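Local coordinates for protein diol-dehydratase (PDB 5I2A) that probably dehydrates 1,2-propanediol without vitamin B12, as a lyase of the glycyl radical enzyme family, at residues 148-153 and 472-477; 476-481 and 497-502; 454-459 and 502-507. All coordinates share one frame; numbering follows the deposited sequence.

Contact 1: 148-153 and 472-477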
loop_
_atom_site.group_PDB
_atom_site.type_symbol
_atom_site.label_atom_id
_atom_site.label_comp_id
_atom_site.label_asym_id
_atom_site.label_seq_id
_atom_site.Cartn_x
_atom_site.Cartn_y
_atom_site.Cartn_z
ATOM N N ALA A 148 -3.567 -26.146 -7.026
ATOM C CA ALA A 148 -2.254 -26.767 -7.177
ATOM C C ALA A 148 -1.655 -27.127 -5.811
ATOM O O ALA A 148 -1.043 -28.182 -5.641
ATOM C CB ALA A 148 -1.321 -25.843 -7.953
ATOM N N MET A 149 -1.864 -26.262 -4.829
ATOM C CA MET A 149 -1.304 -26.493 -3.504
ATOM C C MET A 149 -2.061 -27.604 -2.799
ATOM O O MET A 149 -1.467 -28.418 -2.102
ATOM C CB MET A 149 -1.330 -25.207 -2.681
ATOM C CG MET A 149 -0.351 -24.149 -3.212
ATOM S SD MET A 149 -0.476 -22.591 -2.314
ATOM C CE MET A 149 -2.014 -21.976 -2.859
ATOM N N LYS A 150 -3.374 -27.645 -3.013
ATOM C CA LYS A 150 -4.224 -28.670 -2.412
ATOM C C LYS A 150 -3.804 -30.057 -2.912
ATOM O O LYS A 150 -3.849 -31.035 -2.179
ATOM C CB LYS A 150 -5.696 -28.382 -2.731
ATOM C CG LYS A 150 -6.698 -29.394 -2.191
ATOM C CD LYS A 150 -8.135 -28.938 -2.481
ATOM C CE LYS A 150 -8.985 -30.047 -3.095
ATOM N NZ LYS A 150 -9.024 -31.281 -2.252
ATOM N N HIS A 151 -3.342 -30.116 -4.151
ATOM C CA HIS A 151 -2.867 -31.365 -4.721
ATOM C C HIS A 151 -1.342 -31.499 -4.657
ATOM O O HIS A 151 -0.742 -32.319 -5.362
ATOM C CB HIS A 151 -3.376 -31.491 -6.155
ATOM C CG HIS A 151 -4.855 -31.707 -6.234
ATOM N ND1 HIS A 151 -5.426 -32.961 -6.168
ATOM C CD2 HIS A 151 -5.883 -30.829 -6.331
ATOM C CE1 HIS A 151 -6.741 -32.846 -6.243
ATOM N NE2 HIS A 151 -7.045 -31.564 -6.351
ATOM N N ASN A 152 -0.733 -30.682 -3.800
ATOM C CA ASN A 152 0.674 -30.834 -3.434
ATOM C C ASN A 152 1.676 -30.780 -4.595
ATOM O O ASN A 152 2.669 -31.505 -4.591
ATOM C CB ASN A 152 0.860 -32.149 -2.672
ATOM C CG ASN A 152 -0.017 -32.225 -1.445
ATOM O OD1 ASN A 152 -0.121 -31.266 -0.693
ATOM N ND2 ASN A 152 -0.671 -33.357 -1.251
ATOM N N PHE A 153 1.425 -29.923 -5.579
ATOM C CA PHE A 153 2.436 -29.680 -6.605
ATOM C C PHE A 153 3.614 -28.925 -6.008
ATOM O O PHE A 153 4.756 -29.168 -6.381
ATOM C CB PHE A 153 1.847 -28.915 -7.795
ATOM C CG PHE A 153 0.988 -29.772 -8.665
ATOM C CD1 PHE A 153 1.546 -30.512 -9.684
ATOM C CD2 PHE A 153 -0.367 -29.881 -8.427
ATOM C CE1 PHE A 153 0.762 -31.328 -10.461
ATOM C CE2 PHE A 153 -1.164 -30.691 -9.211
ATOM C CZ PHE A 153 -0.607 -31.415 -10.221
ATOM N N ASN A 472 -6.877 -38.333 -7.949
ATOM C CA ASN A 472 -7.955 -38.929 -7.175
ATOM C C ASN A 472 -9.348 -38.595 -7.706
ATOM O O ASN A 472 -10.244 -38.241 -6.944
ATOM C CB ASN A 472 -7.852 -38.498 -5.713
ATOM C CG ASN A 472 -8.113 -39.641 -4.766
ATOM O OD1 ASN A 472 -7.809 -40.795 -5.082
ATOM N ND2 ASN A 472 -8.733 -39.342 -3.621
ATOM N N GLY A 473 -9.517 -38.681 -9.021
ATOM C CA GLY A 473 -10.818 -38.486 -9.633
ATOM C C GLY A 473 -11.203 -37.063 -9.998
ATOM O O GLY A 473 -12.170 -36.861 -10.715
ATOM N N GLU A 474 -10.473 -36.069 -9.511
ATOM C CA GLU A 474 -10.777 -34.691 -9.896
ATOM C C GLU A 474 -9.678 -34.047 -10.738
ATOM O O GLU A 474 -8.519 -34.452 -10.689
ATOM C CB GLU A 474 -11.053 -33.843 -8.655
ATOM C CG GLU A 474 -10.347 -34.302 -7.401
ATOM C CD GLU A 474 -10.941 -33.690 -6.141
ATOM O OE1 GLU A 474 -10.495 -34.052 -5.030
ATOM O OE2 GLU A 474 -11.855 -32.844 -6.264
ATOM N N ILE A 475 -10.061 -33.049 -11.523
ATOM C CA ILE A 475 -9.102 -32.269 -12.289
ATOM C C ILE A 475 -8.157 -31.546 -11.332
ATOM O O ILE A 475 -8.604 -30.852 -10.420
ATOM C CB ILE A 475 -9.805 -31.261 -13.214
ATOM C CG1 ILE A 475 -10.564 -32.008 -14.315
ATOM C CG2 ILE A 475 -8.792 -30.308 -13.850
ATOM C CD1 ILE A 475 -11.019 -31.128 -15.457
ATOM N N ALA A 476 -6.856 -31.743 -11.518
ATOM C CA ALA A 476 -5.867 -31.169 -10.607
ATOM C C ALA A 476 -4.812 -30.352 -11.343
ATOM O O ALA A 476 -3.989 -29.698 -10.717
ATOM C CB ALA A 476 -5.197 -32.260 -9.808
ATOM N N SER A 477 -4.834 -30.425 -12.671
ATOM C CA SER A 477 -3.861 -29.748 -13.521
ATOM C C SER A 477 -4.402 -29.710 -14.949
ATOM O O SER A 477 -5.536 -30.120 -15.188
ATOM C CB SER A 477 -2.504 -30.460 -13.471
ATOM O OG SER A 477 -1.505 -29.696 -14.111
#
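The methyl group of Ala476 lies over the centre of one face of the His151 imidazole, a CH-pi contact with CB 3.6 Å from the ring centroid and 10° off the ring normal. His151 CG stands anti to its own carbonyl carbon (chi1 -69°), which sends the ring out from the helix end across this methyl. At the ring's edge Glu474 CG is 4.1 Å from His151 CE1, the carboxylate turned nearly perpendicular to the imidazole. Further apolar packing comes from Phe153, whose CZ rests 3.9 Å from Ser477 CB. Separately, Phe153 CE2 lies obliquely against the carbonyl O of Ala476, at 3.4 Å. Among polar groups, Lys150 NZ and Glu474 OE1 carry opposite charges 4.2 Å apart, beyond a salt bridge, and may attract weakly; His151 ND1 is hydrogen-bonded to Asp471, which fixes the ring's rotation. With an alanine at His151, the Ala476 methyl would probably face a gap and Asp471 would lose its imidazole partner. The arrangement is that of a helix terminus set against a hairpin: a Schellman motif, with Asn152 at positive phi and Phe153 N bonded to Ala148 O, ends helix 143-150 beside the two-stranded 470-475 hairpin.

Contact 2: 476-481 and 497-502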
loop_
_atom_site.group_PDB
_atom_site.type_symbol
_atom_site.label_atom_id
_atom_site.label_comp_id
_atom_site.label_asym_id
_atom_site.label_seq_id
_atom_site.Cartn_x
_atom_site.Cartn_y
_atom_site.Cartn_z
ATOM N N ALA A 476 -6.856 -31.743 -11.518
ATOM C CA ALA A 476 -5.867 -31.169 -10.607
ATOM C C ALA A 476 -4.812 -30.352 -11.343
ATOM O O ALA A 476 -3.989 -29.698 -10.717
ATOM C CB ALA A 476 -5.197 -32.260 -9.808
ATOM N N SER A 477 -4.834 -30.425 -12.671
ATOM C CA SER A 477 -3.861 -29.748 -13.521
ATOM C C SER A 477 -4.402 -29.710 -14.949
ATOM O O SER A 477 -5.536 -30.120 -15.188
ATOM C CB SER A 477 -2.504 -30.460 -13.471
ATOM O OG SER A 477 -1.505 -29.696 -14.111
ATOM N N ILE A 478 -3.609 -29.211 -15.891
ATOM C CA ILE A 478 -4.021 -29.210 -17.294
ATOM C C ILE A 478 -4.093 -30.628 -17.858
ATOM O O ILE A 478 -3.433 -31.539 -17.353
ATOM C CB ILE A 478 -3.072 -28.379 -18.178
ATOM C CG1 ILE A 478 -1.625 -28.818 -17.971
ATOM C CG2 ILE A 478 -3.217 -26.911 -17.869
ATOM C CD1 ILE A 478 -0.641 -28.159 -18.917
ATOM N N GLN A 479 -4.914 -30.802 -18.892
ATOM C CA GLN A 479 -5.040 -32.078 -19.600
ATOM C C GLN A 479 -4.076 -32.114 -20.778
ATOM O O GLN A 479 -4.302 -31.471 -21.792
ATOM C CB GLN A 479 -6.477 -32.303 -20.102
ATOM C CG GLN A 479 -7.443 -32.826 -19.050
ATOM C CD GLN A 479 -7.476 -31.938 -17.824
ATOM O OE1 GLN A 479 -7.981 -30.818 -17.874
ATOM N NE2 GLN A 479 -6.899 -32.422 -16.722
ATOM N N THR A 480 -2.997 -32.865 -20.661
ATOM C CA THR A 480 -1.994 -32.964 -21.706
ATOM C C THR A 480 -2.229 -34.160 -22.628
ATOM O O THR A 480 -1.455 -34.406 -23.542
ATOM C CB THR A 480 -0.577 -33.075 -21.102
ATOM O OG1 THR A 480 -0.619 -33.912 -19.944
ATOM C CG2 THR A 480 -0.048 -31.704 -20.718
ATOM N N GLY A 481 -3.279 -34.929 -22.361
ATOM C CA GLY A 481 -3.616 -36.053 -23.219
ATOM C C GLY A 481 -3.577 -37.406 -22.538
ATOM O O GLY A 481 -2.855 -37.607 -21.566
ATOM N N ARG A 497 6.884 -31.435 -20.012
ATOM C CA ARG A 497 7.342 -30.040 -20.045
ATOM C C ARG A 497 6.169 -29.094 -19.760
ATOM O O ARG A 497 6.301 -28.137 -18.989
ATOM C CB ARG A 497 7.991 -29.692 -21.389
ATOM C CG ARG A 497 8.706 -28.335 -21.407
ATOM C CD ARG A 497 9.122 -27.912 -22.817
ATOM N NE ARG A 497 7.965 -27.698 -23.677
ATOM C CZ ARG A 497 7.245 -26.581 -23.702
ATOM N NH1 ARG A 497 7.560 -25.563 -22.914
ATOM N NH2 ARG A 497 6.211 -26.476 -24.520
ATOM N N LYS A 498 5.014 -29.392 -20.349
ATOM C CA LYS A 498 3.848 -28.523 -20.189
ATOM C C LYS A 498 3.232 -28.624 -18.795
ATOM O O LYS A 498 2.803 -27.617 -18.241
ATOM C CB LYS A 498 2.779 -28.839 -21.245
ATOM C CG LYS A 498 3.134 -28.467 -22.696
ATOM C CD LYS A 498 2.098 -29.086 -23.638
ATOM C CE LYS A 498 2.404 -28.855 -25.103
ATOM N NZ LYS A 498 1.552 -29.708 -25.985
ATOM N N GLN A 499 3.164 -29.833 -18.240
ATOM C CA GLN A 499 2.705 -29.989 -16.866
ATOM C C GLN A 499 3.603 -29.185 -15.922
ATOM O O GLN A 499 3.133 -28.591 -14.963
ATOM C CB GLN A 499 2.693 -31.461 -16.440
ATOM C CG GLN A 499 1.610 -32.297 -17.083
ATOM C CD GLN A 499 0.237 -31.938 -16.567
ATOM O OE1 GLN A 499 0.095 -31.217 -15.577
ATOM N NE2 GLN A 499 -0.780 -32.443 -17.229
ATOM N N MET A 500 4.901 -29.193 -16.203
ATOM C CA MET A 500 5.854 -28.467 -15.386
ATOM C C MET A 500 5.606 -26.966 -15.500
ATOM O O MET A 500 5.483 -26.289 -14.493
ATOM C CB MET A 500 7.285 -28.812 -15.797
ATOM C CG MET A 500 7.702 -30.216 -15.358
ATOM S SD MET A 500 8.094 -30.287 -13.596
ATOM C CE MET A 500 9.712 -29.528 -13.596
ATOM N N LEU A 501 5.518 -26.469 -16.732
ATOM C CA LEU A 501 5.372 -25.039 -16.980
ATOM C C LEU A 501 4.105 -24.487 -16.340
ATOM O O LEU A 501 4.139 -23.450 -15.688
ATOM C CB LEU A 501 5.380 -24.746 -18.483
ATOM C CG LEU A 501 5.387 -23.270 -18.885
ATOM C CD1 LEU A 501 6.555 -22.524 -18.259
ATOM C CD2 LEU A 501 5.405 -23.123 -20.401
ATOM N N TYR A 502 2.993 -25.193 -16.511
ATOM C CA TYR A 502 1.730 -24.765 -15.916
ATOM C C TYR A 502 1.836 -24.597 -14.401
ATOM O O TYR A 502 1.435 -23.570 -13.845
ATOM C CB TYR A 502 0.621 -25.762 -16.240
ATOM C CG TYR A 502 -0.732 -25.375 -15.674
ATOM C CD1 TYR A 502 -1.477 -24.357 -16.250
ATOM C CD2 TYR A 502 -1.256 -26.025 -14.565
ATOM C CE1 TYR A 502 -2.712 -24.007 -15.744
ATOM C CE2 TYR A 502 -2.494 -25.679 -14.048
ATOM C CZ TYR A 502 -3.214 -24.670 -14.641
ATOM O OH TYR A 502 -4.448 -24.324 -14.142
#
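The connection from strand 474-475 into helix 489-521 folds back on that helix, where Ser477, Ile478 and Thr480 close round the side-chain amide of Gln499. Both ends of the amide are used. Ser477 OG donates to Gln499 OE1 at 2.7 Å, lying in the carbonyl plane. The nitrogen faces the loop too: Gln499 NE2 donates to the backbone carbonyl Ile478 O at 2.8 Å, reaching it from above the carbonyl plane, 39° out of it. A further bond, from Gln499 NE2 to Thr480 OG1 at 3.1 Å, is straighter and runs in the amide plane; since Thr480 has two conformers, it is less certain. Gln499 reaches these partners because its chain bends at chi2 (-70°), and the bonds at both ends of the amide should limit rotation of the flat group. Ser477 OG is gripped a second time, by Asn503 ND2 one turn further along the helix.

Ile478 supplies the apolar part. Its CG2 sits over the middle of the Tyr502 ring, 3.5 Å from the centroid and 13° off the normal, a CH-pi contact over the face. The other branch runs alongside Gln499 and brings CD1 to 3.6 Å from the backbone Lys498 O and 3.8 Å from Tyr502 CB. Thr480 CG2 also touches Lys498 CB at 4.1 Å.

Around this site helix 459-467 packs on the Gln499 side chain through Pro461, Met464 and Val465, and Tyr502 also leans on Glu144 and Arg147 of helix 143-150. On another flank, Arg497, Met500 and Leu501 meet helix 661-678. The loop is thus laid on a helix that also packs against three others.

Contact 3: 454-459 and 502-507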
loop_
_atom_site.group_PDB
_atom_site.type_symbol
_atom_site.label_atom_id
_atom_site.label_comp_id
_atom_site.label_asym_id
_atom_site.label_seq_id
_atom_site.Cartn_x
_atom_site.Cartn_y
_atom_site.Cartn_z
ATOM N N ALA A 454 9.747 -21.435 -1.843
ATOM C CA ALA A 454 8.816 -22.556 -2.003
ATOM C C ALA A 454 9.548 -23.854 -2.274
ATOM O O ALA A 454 10.718 -23.868 -2.681
ATOM C CB ALA A 454 7.790 -22.293 -3.156
ATOM N N PHE A 455 8.830 -24.942 -2.037
ATOM C CA PHE A 455 9.274 -26.276 -2.384
ATOM C C PHE A 455 8.392 -26.781 -3.529
ATOM O O PHE A 455 7.165 -26.835 -3.387
ATOM C CB PHE A 455 9.161 -27.213 -1.179
ATOM C CG PHE A 455 10.031 -26.836 0.002
ATOM C CD1 PHE A 455 11.266 -26.241 -0.175
ATOM C CD2 PHE A 455 9.611 -27.121 1.298
ATOM C CE1 PHE A 455 12.075 -25.923 0.915
ATOM C CE2 PHE A 455 10.408 -26.799 2.401
ATOM C CZ PHE A 455 11.640 -26.200 2.206
ATOM N N PHE A 456 9.007 -27.159 -4.644
ATOM C CA PHE A 456 8.278 -27.629 -5.814
ATOM C C PHE A 456 8.615 -29.089 -6.096
ATOM O O PHE A 456 9.784 -29.438 -6.280
ATOM C CB PHE A 456 8.615 -26.769 -7.041
ATOM C CG PHE A 456 7.820 -27.110 -8.285
ATOM C CD1 PHE A 456 8.212 -28.152 -9.124
ATOM C CD2 PHE A 456 6.701 -26.362 -8.633
ATOM C CE1 PHE A 456 7.495 -28.440 -10.291
ATOM C CE2 PHE A 456 5.970 -26.648 -9.799
ATOM C CZ PHE A 456 6.370 -27.688 -10.625
ATOM N N ASN A 457 7.584 -29.926 -6.160
ATOM C CA ASN A 457 7.769 -31.358 -6.391
ATOM C C ASN A 457 7.750 -31.666 -7.890
ATOM O O ASN A 457 6.685 -31.704 -8.498
ATOM C CB ASN A 457 6.672 -32.153 -5.656
ATOM C CG ASN A 457 6.918 -33.661 -5.676
ATOM O OD1 ASN A 457 7.610 -34.178 -6.550
ATOM N ND2 ASN A 457 6.355 -34.365 -4.692
ATOM N N MET A 458 8.919 -31.898 -8.476
ATOM C CA MET A 458 9.002 -32.136 -9.916
ATOM C C MET A 458 8.400 -33.487 -10.309
ATOM O O MET A 458 8.135 -33.714 -11.480
ATOM C CB MET A 458 10.459 -32.050 -10.415
ATOM C CG MET A 458 11.158 -30.711 -10.106
ATOM S SD MET A 458 12.919 -30.715 -10.519
ATOM C CE MET A 458 12.838 -31.235 -12.218
ATOM N N CYS A 459 8.165 -34.371 -9.342
ATOM C CA CYS A 459 7.501 -35.639 -9.643
ATOM C C CYS A 459 5.980 -35.518 -9.830
ATOM O O CYS A 459 5.363 -36.372 -10.472
ATOM C CB CYS A 459 7.780 -36.668 -8.537
ATOM S SG CYS A 459 9.490 -37.179 -8.421
ATOM N N TYR A 502 2.993 -25.193 -16.511
ATOM C CA TYR A 502 1.730 -24.765 -15.916
ATOM C C TYR A 502 1.836 -24.597 -14.401
ATOM O O TYR A 502 1.435 -23.570 -13.845
ATOM C CB TYR A 502 0.621 -25.762 -16.240
ATOM C CG TYR A 502 -0.732 -25.375 -15.674
ATOM C CD1 TYR A 502 -1.477 -24.357 -16.250
ATOM C CD2 TYR A 502 -1.256 -26.025 -14.565
ATOM C CE1 TYR A 502 -2.712 -24.007 -15.744
ATOM C CE2 TYR A 502 -2.494 -25.679 -14.048
ATOM C CZ TYR A 502 -3.214 -24.670 -14.641
ATOM O OH TYR A 502 -4.448 -24.324 -14.142
ATOM N N ASN A 503 2.390 -25.606 -13.737
ATOM C CA ASN A 503 2.451 -25.584 -12.287
ATOM C C ASN A 503 3.548 -24.677 -11.735
ATOM O O ASN A 503 3.406 -24.126 -10.653
ATOM C CB ASN A 503 2.592 -27.007 -11.768
ATOM C CG ASN A 503 1.269 -27.725 -11.794
ATOM O OD1 ASN A 503 0.396 -27.442 -10.977
ATOM N ND2 ASN A 503 1.087 -28.615 -12.768
ATOM N N ILE A 504 4.616 -24.492 -12.495
ATOM C CA ILE A 504 5.629 -23.517 -12.110
ATOM C C ILE A 504 5.033 -22.112 -12.060
ATOM O O ILE A 504 5.290 -21.347 -11.135
ATOM C CB ILE A 504 6.824 -23.537 -13.077
ATOM C CG1 ILE A 504 7.670 -24.783 -12.828
ATOM C CG2 ILE A 504 7.684 -22.283 -12.909
ATOM C CD1 ILE A 504 8.656 -25.063 -13.960
ATOM N N GLU A 505 4.216 -21.775 -13.051
ATOM C CA GLU A 505 3.648 -20.436 -13.102
ATOM C C GLU A 505 2.677 -20.190 -11.935
ATOM O O GLU A 505 2.594 -19.076 -11.404
ATOM C CB GLU A 505 2.946 -20.191 -14.443
ATOM C CG GLU A 505 2.381 -18.776 -14.541
ATOM C CD GLU A 505 2.029 -18.349 -15.969
ATOM O OE1 GLU A 505 2.012 -19.212 -16.871
ATOM O OE2 GLU A 505 1.786 -17.139 -16.176
ATOM N N LEU A 506 1.950 -21.228 -11.535
ATOM C CA LEU A 506 1.105 -21.137 -10.348
ATOM C C LEU A 506 1.924 -20.916 -9.066
ATOM O O LEU A 506 1.485 -20.215 -8.154
ATOM C CB LEU A 506 0.248 -22.398 -10.216
ATOM C CG LEU A 506 -0.772 -22.598 -11.341
ATOM C CD1 LEU A 506 -1.647 -23.813 -11.083
ATOM C CD2 LEU A 506 -1.628 -21.343 -11.492
ATOM N N MET A 507 3.098 -21.537 -8.991
ATOM C CA MET A 507 3.988 -21.332 -7.860
ATOM C C MET A 507 4.444 -19.868 -7.825
ATOM O O MET A 507 4.518 -19.270 -6.764
ATOM C CB MET A 507 5.204 -22.264 -7.928
ATOM C CG MET A 507 6.183 -22.070 -6.772
ATOM S SD MET A 507 7.550 -23.230 -6.769
ATOM C CE MET A 507 8.343 -22.963 -8.349
#
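Phe456, the residue with the most surface buried here, points from strand 454-457 into the flank of helix 489-521. Its CG is anti to the backbone N (chi1 -175°), which sends the ring across to the helix, where its far edge meets the main chain: CE2 lies 3.7 Å from Asn503 C, and Asn503 O is at the ring edge, in its plane. The same end of the ring touches side chains as well, with CE2 3.9 Å from Asn503 CB and CZ 3.9 Å from Ile504 CG1; both side chains cross Phe456 at about a right angle.

Met507, one turn on from Asn503, fills the space between Phe456 and Ala454. Its sulfur touches both, SD being 3.7 Å from Phe456 CB and 3.7 Å from Ala454 CB. Toward the ring the sulfur stands obliquely, 5.0 Å from the Phe456 centroid, a Met-aromatic contact. The chain is straight as far as SD and then turns at chi3 (59°), which lays the CE methyl 3.8 Å from Phe456 CD2.

Ala454, two residues before Phe456, points its methyl the same way and meets only Met507 among residues 502-507. The strand and helix segments run nearly antiparallel, at 168° with axes 10.2 Å apart. Since strand 454-457 also pairs in parallel with strand 548-556, the layout is consistent with the alpha/beta barrel of glycyl radical enzymes.

Phe154 and Tyr674 cover further parts of Phe456 and Met507. The polar amide of Asn503 is turned away, its ND2 bonded to Gln499 O. Between these two segments the contact is mainly dispersion among buried carbon and sulfur groups, perhaps with a weak pull between the ring edge and Asn503 O; it depends on close fit.

From the N terminus, the end of helix 143-150 comes first, and contact 1 closes a loop of over three hundred residues by joining it to 472-477. Contact 3 spans 42 residues, from strand 454-457 to helix 489-521; its segments alternate with those of contact 1, so the two cross. Contact 2 closes a short turn-back of 15 residues and falls entirely within the span of contact 3. Contacts 1 and 2 share Ala476 and Ser477, contacts 2 and 3 share Tyr502. A probable hydrogen bond from Asn457 N to Phe153 O links contacts 1 and 3, and the Ser477–Asn503 bridge joins contact 3 to both others, tying helix end, loop, strand and long helix into one cluster.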